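PDB 3LWU: succinylglutamate desuccinylase/aspartoacylase from Shewanella frigidimarina, which binds a zinc ion and is probably a hydrolase acting on ester bonds. Local coordinates for residues A[132-137]-A[144-149]; A[44-49]-A[75-80]. One frame throughout, in Å; residues are numbered along the deposited sequence.

Contact 1: residues A[132-137]-A[144-149]; sequences QNWYAE and SELFCA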
loop_
_atom_site.group_PDB
_atom_site.type_symbol
_atom_site.label_atom_id
_atom_site.label_comp_id
_atom_site.label_asym_id
_atom_site.label_seq_id
_atom_site.Cartn_x
_atom_site.Cartn_y
_atom_site.Cartn_z
ATOM N N GLN A 132 18.339 -22.186 -35.707
ATOM C CA GLN A 132 19.068 -22.954 -36.732
ATOM C C GLN A 132 18.502 -24.374 -36.813
ATOM O O GLN A 132 18.269 -24.903 -37.891
ATOM C CB GLN A 132 20.581 -23.053 -36.430
ATOM C CG GLN A 132 21.298 -21.771 -35.933
ATOM C CD GLN A 132 22.672 -22.072 -35.293
ATOM O OE1 GLN A 132 22.800 -22.165 -34.060
ATOM N NE2 GLN A 132 23.697 -22.241 -36.133
ATOM N N ASN A 133 18.289 -24.978 -35.651
ATOM C CA ASN A 133 17.798 -26.344 -35.569
ATOM C C ASN A 133 16.342 -26.481 -36.004
ATOM O O ASN A 133 16.003 -27.374 -36.799
ATOM C CB ASN A 133 17.939 -26.852 -34.136
ATOM C CG ASN A 133 17.744 -28.343 -34.039
ATOM O OD1 ASN A 133 18.682 -29.106 -34.257
ATOM N ND2 ASN A 133 16.517 -28.772 -33.732
ATOM N N TRP A 134 15.485 -25.596 -35.482
ATOM C CA TRP A 134 14.065 -25.663 -35.765
ATOM C C TRP A 134 13.842 -25.521 -37.269
ATOM O O TRP A 134 13.061 -26.293 -37.878
ATOM C CB TRP A 134 13.247 -24.598 -34.966
ATOM C CG TRP A 134 11.766 -24.855 -35.119
ATOM C CD1 TRP A 134 10.970 -25.599 -34.286
ATOM C CD2 TRP A 134 10.914 -24.432 -36.205
ATOM N NE1 TRP A 134 9.682 -25.643 -34.775
ATOM C CE2 TRP A 134 9.624 -24.939 -35.949
ATOM C CE3 TRP A 134 11.115 -23.649 -37.350
ATOM C CZ2 TRP A 134 8.557 -24.718 -36.806
ATOM C CZ3 TRP A 134 10.040 -23.424 -38.201
ATOM C CH2 TRP A 134 8.784 -23.959 -37.928
ATOM N N TYR A 135 14.559 -24.556 -37.858
ATOM C CA TYR A 135 14.473 -24.240 -39.301
ATOM C C TYR A 135 14.948 -25.398 -40.168
ATOM O O TYR A 135 14.340 -25.669 -41.206
ATOM C CB TYR A 135 15.277 -22.969 -39.641
ATOM C CG TYR A 135 15.234 -22.539 -41.118
ATOM C CD1 TYR A 135 14.235 -21.686 -41.588
ATOM C CD2 TYR A 135 16.210 -22.970 -42.031
ATOM C CE1 TYR A 135 14.179 -21.282 -42.930
ATOM C CE2 TYR A 135 16.175 -22.571 -43.383
ATOM C CZ TYR A 135 15.150 -21.725 -43.820
ATOM O OH TYR A 135 15.097 -21.312 -45.132
ATOM N N ALA A 136 16.044 -26.047 -39.750
ATOM C CA ALA A 136 16.563 -27.235 -40.431
ATOM C C ALA A 136 15.520 -28.354 -40.479
ATOM O O ALA A 136 15.372 -29.005 -41.511
ATOM C CB ALA A 136 17.889 -27.720 -39.771
ATOM N N GLU A 137 14.764 -28.531 -39.392
ATOM C CA GLU A 137 13.724 -29.579 -39.323
ATOM C C GLU A 137 12.450 -29.254 -40.111
ATOM O O GLU A 137 11.610 -30.127 -40.340
ATOM C CB GLU A 137 13.347 -29.865 -37.857
ATOM C CG GLU A 137 14.108 -31.045 -37.242
ATOM C CD GLU A 137 14.267 -30.928 -35.732
ATOM O OE1 GLU A 137 13.254 -30.663 -35.032
ATOM O OE2 GLU A 137 15.416 -31.098 -35.251
ATOM N N SER A 144 3.764 -20.891 -46.032
ATOM C CA SER A 144 2.525 -20.926 -45.215
ATOM C C SER A 144 2.521 -22.057 -44.214
ATOM O O SER A 144 2.025 -21.893 -43.109
ATOM C CB SER A 144 1.260 -21.052 -46.073
ATOM O OG SER A 144 1.006 -19.843 -46.757
ATOM N N GLU A 145 3.019 -23.219 -44.628
ATOM C CA GLU A 145 3.064 -24.374 -43.728
ATOM C C GLU A 145 4.086 -24.147 -42.650
ATOM O O GLU A 145 3.868 -24.523 -41.516
ATOM C CB GLU A 145 3.371 -25.683 -44.475
ATOM C CG GLU A 145 2.247 -26.182 -45.425
ATOM C CD GLU A 145 0.857 -26.277 -44.752
ATOM O OE1 GLU A 145 0.766 -26.168 -43.510
ATOM O OE2 GLU A 145 -0.156 -26.465 -45.468
ATOM N N LEU A 146 5.204 -23.526 -43.008
ATOM C CA LEU A 146 6.249 -23.248 -42.044
ATOM C C LEU A 146 5.715 -22.316 -40.956
ATOM O O LEU A 146 5.914 -22.572 -39.772
ATOM C CB LEU A 146 7.441 -22.601 -42.726
ATOM C CG LEU A 146 8.693 -22.320 -41.903
ATOM C CD1 LEU A 146 9.439 -23.606 -41.687
ATOM C CD2 LEU A 146 9.576 -21.320 -42.656
ATOM N N PHE A 147 5.044 -21.242 -41.370
ATOM C CA PHE A 147 4.410 -20.327 -40.421
ATOM C C PHE A 147 3.391 -21.045 -39.519
ATOM O O PHE A 147 3.373 -20.801 -38.294
ATOM C CB PHE A 147 3.776 -19.099 -41.110
ATOM C CG PHE A 147 4.734 -18.314 -42.023
ATOM C CD1 PHE A 147 6.122 -18.346 -41.833
ATOM C CD2 PHE A 147 4.226 -17.532 -43.071
ATOM C CE1 PHE A 147 6.978 -17.627 -42.677
ATOM C CE2 PHE A 147 5.085 -16.806 -43.919
ATOM C CZ PHE A 147 6.463 -16.858 -43.714
ATOM N N CYS A 148 2.583 -21.939 -40.085
ATOM C CA CYS A 148 1.624 -22.704 -39.280
ATOM C C CYS A 148 2.311 -23.594 -38.250
ATOM O O CYS A 148 1.907 -23.626 -37.080
ATOM C CB CYS A 148 0.731 -23.561 -40.165
ATOM S SG CYS A 148 -0.399 -24.610 -39.239
ATOM N N ALA A 149 3.358 -24.321 -38.657
ATOM C CA ALA A 149 4.103 -25.154 -37.689
ATOM C C ALA A 149 4.713 -24.319 -36.564
ATOM O O ALA A 149 4.627 -24.661 -35.380
ATOM C CB ALA A 149 5.184 -25.952 -38.369
#
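Trp134 carries this contact, reaching from helix 131-138 to Leu146 and Ala149 on helix 143-160 with the benzo end of its indole. The CA atoms of Trp134 and Ala149, the nearest pair across the two segments, are still 10.2 Å apart, so the ring itself has to bridge the interval. Its CG stands anti to the backbone N (chi1 -171°), which carries the six-membered ring out to the neighbouring helix. There CZ3 comes within 3.5 Å of Leu146 CD1, the closest approach; the methyl lies obliquely to the ring. The two side chains run past one another in opposite directions, the leucine reaching back toward the first helix. CH2 is 3.7 Å from the carbonyl oxygen Leu146 O, and CZ2 meets Ala149 CB at 3.9 Å, while the carbonyl carbon of Ala149 lies near the indole plane, at the ring's edge. No hydrogen bond crosses; the 182 Å² buried, summed over both sides, goes with the contacts of the indole to Leu146 and Ala149. The two helices follow each other in the chain, joined by a short loop from which Leu141 also packs on Ala149. They form a peripheral helical pair of the catalytic domain, away from the zinc site; the centre of the contact lies about 28 Å from the centre of the chain. Outside the segments, the indole stacks on His138 and meets Tyr150 edge-to-face. Next comes Tyr135, whose ring turns to helix 230-247, where it packs edge-to-face with Tyr244; its CE1 stays 4.6 Å from Leu146 CD2, so it borders the contact without closing on it.

Contact 2: residues A[44-49]-A[75-80]; sequences YSFMGS and QLMTLL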
loop_
_atom_site.group_PDB
_atom_site.type_symbol
_atom_site.label_atom_id
_atom_site.label_comp_id
_atom_site.label_asym_id
_atom_site.label_seq_id
_atom_site.Cartn_x
_atom_site.Cartn_y
_atom_site.Cartn_z
ATOM N N TYR A 44 -14.252 -11.881 -26.150
ATOM C CA TYR A 44 -15.243 -11.629 -27.170
ATOM C C TYR A 44 -14.579 -11.965 -28.484
ATOM O O TYR A 44 -13.445 -11.548 -28.749
ATOM C CB TYR A 44 -15.653 -10.143 -27.180
ATOM C CG TYR A 44 -16.336 -9.702 -25.916
ATOM C CD1 TYR A 44 -17.667 -9.989 -25.693
ATOM C CD2 TYR A 44 -15.638 -9.039 -24.914
ATOM C CE1 TYR A 44 -18.321 -9.583 -24.496
ATOM C CE2 TYR A 44 -16.281 -8.650 -23.704
ATOM C CZ TYR A 44 -17.623 -8.926 -23.520
ATOM O OH TYR A 44 -18.274 -8.515 -22.381
ATOM N N SER A 45 -15.292 -12.701 -29.311
ATOM C CA SER A 45 -14.760 -13.123 -30.586
ATOM C C SER A 45 -15.711 -12.769 -31.731
ATOM O O SER A 45 -16.871 -13.153 -31.697
ATOM C CB SER A 45 -14.485 -14.633 -30.538
ATOM O OG SER A 45 -14.137 -15.085 -31.830
ATOM N N PHE A 46 -15.226 -11.994 -32.711
ATOM C CA PHE A 46 -15.958 -11.777 -33.949
ATOM C C PHE A 46 -15.364 -12.721 -34.982
ATOM O O PHE A 46 -14.228 -12.550 -35.415
ATOM C CB PHE A 46 -15.833 -10.320 -34.436
ATOM C CG PHE A 46 -16.635 -9.300 -33.613
ATOM C CD1 PHE A 46 -16.154 -8.811 -32.437
ATOM C CD2 PHE A 46 -17.852 -8.836 -34.055
ATOM C CE1 PHE A 46 -16.901 -7.906 -31.694
ATOM C CE2 PHE A 46 -18.576 -7.929 -33.353
ATOM C CZ PHE A 46 -18.109 -7.465 -32.163
HETATM N N MSE A 47 -16.114 -13.734 -35.363
HETATM C CA MSE A 47 -15.624 -14.754 -36.305
HETATM C C MSE A 47 -15.419 -14.154 -37.647
HETATM O O MSE A 47 -16.301 -13.483 -38.120
HETATM C CB MSE A 47 -16.682 -15.788 -36.575
HETATM C CG MSE A 47 -16.660 -16.977 -35.703
HETATM SE SE MSE A 47 -18.033 -18.129 -36.527
HETATM C CE MSE A 47 -18.751 -18.522 -34.723
ATOM N N GLY A 48 -14.303 -14.449 -38.295
ATOM C CA GLY A 48 -14.106 -14.027 -39.662
ATOM C C GLY A 48 -14.853 -14.943 -40.627
ATOM O O GLY A 48 -14.970 -16.112 -40.369
ATOM N N SER A 49 -15.371 -14.383 -41.717
ATOM C CA SER A 49 -16.089 -15.133 -42.767
ATOM C C SER A 49 -15.171 -15.726 -43.840
ATOM O O SER A 49 -15.623 -16.527 -44.629
ATOM C CB SER A 49 -17.155 -14.233 -43.444
ATOM O OG SER A 49 -16.613 -12.989 -43.883
ATOM N N GLN A 75 -15.831 0.766 -27.974
ATOM C CA GLN A 75 -16.147 1.515 -29.209
ATOM C C GLN A 75 -15.816 0.701 -30.422
ATOM O O GLN A 75 -16.554 0.704 -31.398
ATOM C CB GLN A 75 -15.412 2.852 -29.279
ATOM C CG GLN A 75 -15.841 3.888 -28.222
ATOM C CD GLN A 75 -17.262 4.405 -28.418
ATOM O OE1 GLN A 75 -18.149 3.674 -28.869
ATOM N NE2 GLN A 75 -17.494 5.660 -28.034
ATOM N N LEU A 76 -14.729 -0.062 -30.337
ATOM C CA LEU A 76 -14.328 -0.905 -31.458
ATOM C C LEU A 76 -15.398 -1.979 -31.734
ATOM O O LEU A 76 -15.838 -2.148 -32.865
ATOM C CB LEU A 76 -12.965 -1.509 -31.197
ATOM C CG LEU A 76 -12.270 -2.276 -32.324
ATOM C CD1 LEU A 76 -12.058 -1.403 -33.576
ATOM C CD2 LEU A 76 -10.941 -2.816 -31.786
HETATM N N MSE A 77 -15.865 -2.650 -30.702
HETATM C CA MSE A 77 -16.833 -3.710 -30.899
HETATM C C MSE A 77 -18.170 -3.151 -31.429
HETATM O O MSE A 77 -18.778 -3.742 -32.324
HETATM C CB MSE A 77 -17.023 -4.500 -29.618
HETATM C CG MSE A 77 -15.780 -5.323 -29.268
HETATM SE SE MSE A 77 -16.093 -6.580 -27.790
HETATM C CE MSE A 77 -16.754 -5.405 -26.400
ATOM N N THR A 78 -18.577 -1.992 -30.909
ATOM C CA THR A 78 -19.791 -1.275 -31.368
ATOM C C THR A 78 -19.674 -0.994 -32.861
ATOM O O THR A 78 -20.617 -1.234 -33.603
ATOM C CB THR A 78 -19.996 0.025 -30.562
ATOM O OG1 THR A 78 -20.040 -0.313 -29.168
ATOM C CG2 THR A 78 -21.276 0.793 -30.962
ATOM N N LEU A 79 -18.505 -0.535 -33.308
ATOM C CA LEU A 79 -18.294 -0.284 -34.728
ATOM C C LEU A 79 -18.323 -1.589 -35.491
ATOM O O LEU A 79 -18.982 -1.693 -36.520
ATOM C CB LEU A 79 -16.972 0.453 -34.971
ATOM C CG LEU A 79 -16.911 1.928 -34.493
ATOM C CD1 LEU A 79 -15.476 2.434 -34.532
ATOM C CD2 LEU A 79 -17.862 2.851 -35.299
ATOM N N LEU A 80 -17.638 -2.612 -34.983
ATOM C CA LEU A 80 -17.581 -3.874 -35.692
ATOM C C LEU A 80 -18.954 -4.535 -35.936
ATOM O O LEU A 80 -19.083 -5.330 -36.881
ATOM C CB LEU A 80 -16.633 -4.848 -35.014
ATOM C CG LEU A 80 -15.140 -4.507 -35.107
ATOM C CD1 LEU A 80 -14.368 -5.342 -34.055
ATOM C CD2 LEU A 80 -14.605 -4.742 -36.534
#
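Strand 44-46 and helix 75-80 run in roughly the same direction, 32° apart, with their axes 10.8 Å apart at closest approach and the Tyr44, Phe46, Met77 and Leu80 side chains filling the space between. Met77, present as selenomethionine, lies across Tyr44 at about a right angle. Its SE is 3.6 Å from Tyr44 CB and 4.2 Å from the ring centroid, an oblique Met-aromatic contact. The bend at chi3 (-55°) brings the terminal methyl CE over one face of the tyrosine, 4.3 Å from the centroid and 17° off the normal, which fits a CH-pi contact. Helix 68-80, which follows the zinc ligands His63 and Glu66 in sequence, thus packs on strand 38-46, the antiparallel neighbour of strand 89-92, consistent with the alpha/beta fold of M14-like zinc hydrolases, in which helices pack on a central sheet; Leu91 of strand 89-92 touches both Phe46 and Met77. Phe46 is gripped from two directions. At its edge, CE1 meets Met77 CG at 3.7 Å; over one face, Leu80 CB sits 4.2 Å from the centroid of the Phe46 ring in a second CH-pi contact, offset toward the rim. Replacing Phe46 with an alanine would probably open a gap in this buried layer, leaving Met77 CG and Leu80 CB without the ring they pack against. The far end of Tyr44 lies at the subunit interface: its OH is hydrogen-bonded to Ile343 O and Tyr346 N of the second subunit, and that Tyr346 also packs on Met77.

In the fold
Contact 2 is the more interior of the two: all four of its touching residues are buried and its centre lies about 20 Å from that of the chain, whereas contact 1 has one buried residue of three. They share no secondary-structure element. Contact 1 pairs two sequential helices on the outside of the fold; contact 2 sets a helix against a strand and adjoins a subunit interface, which contact 1 does not touch. Neither is crossed by a hydrogen bond, yet contact 1 rests on one indole, while contact 2 uses two aromatic rings with selenium and aliphatic carbons. Their nearest atoms are about 17 Å apart, and contact 2 closes first along the chain.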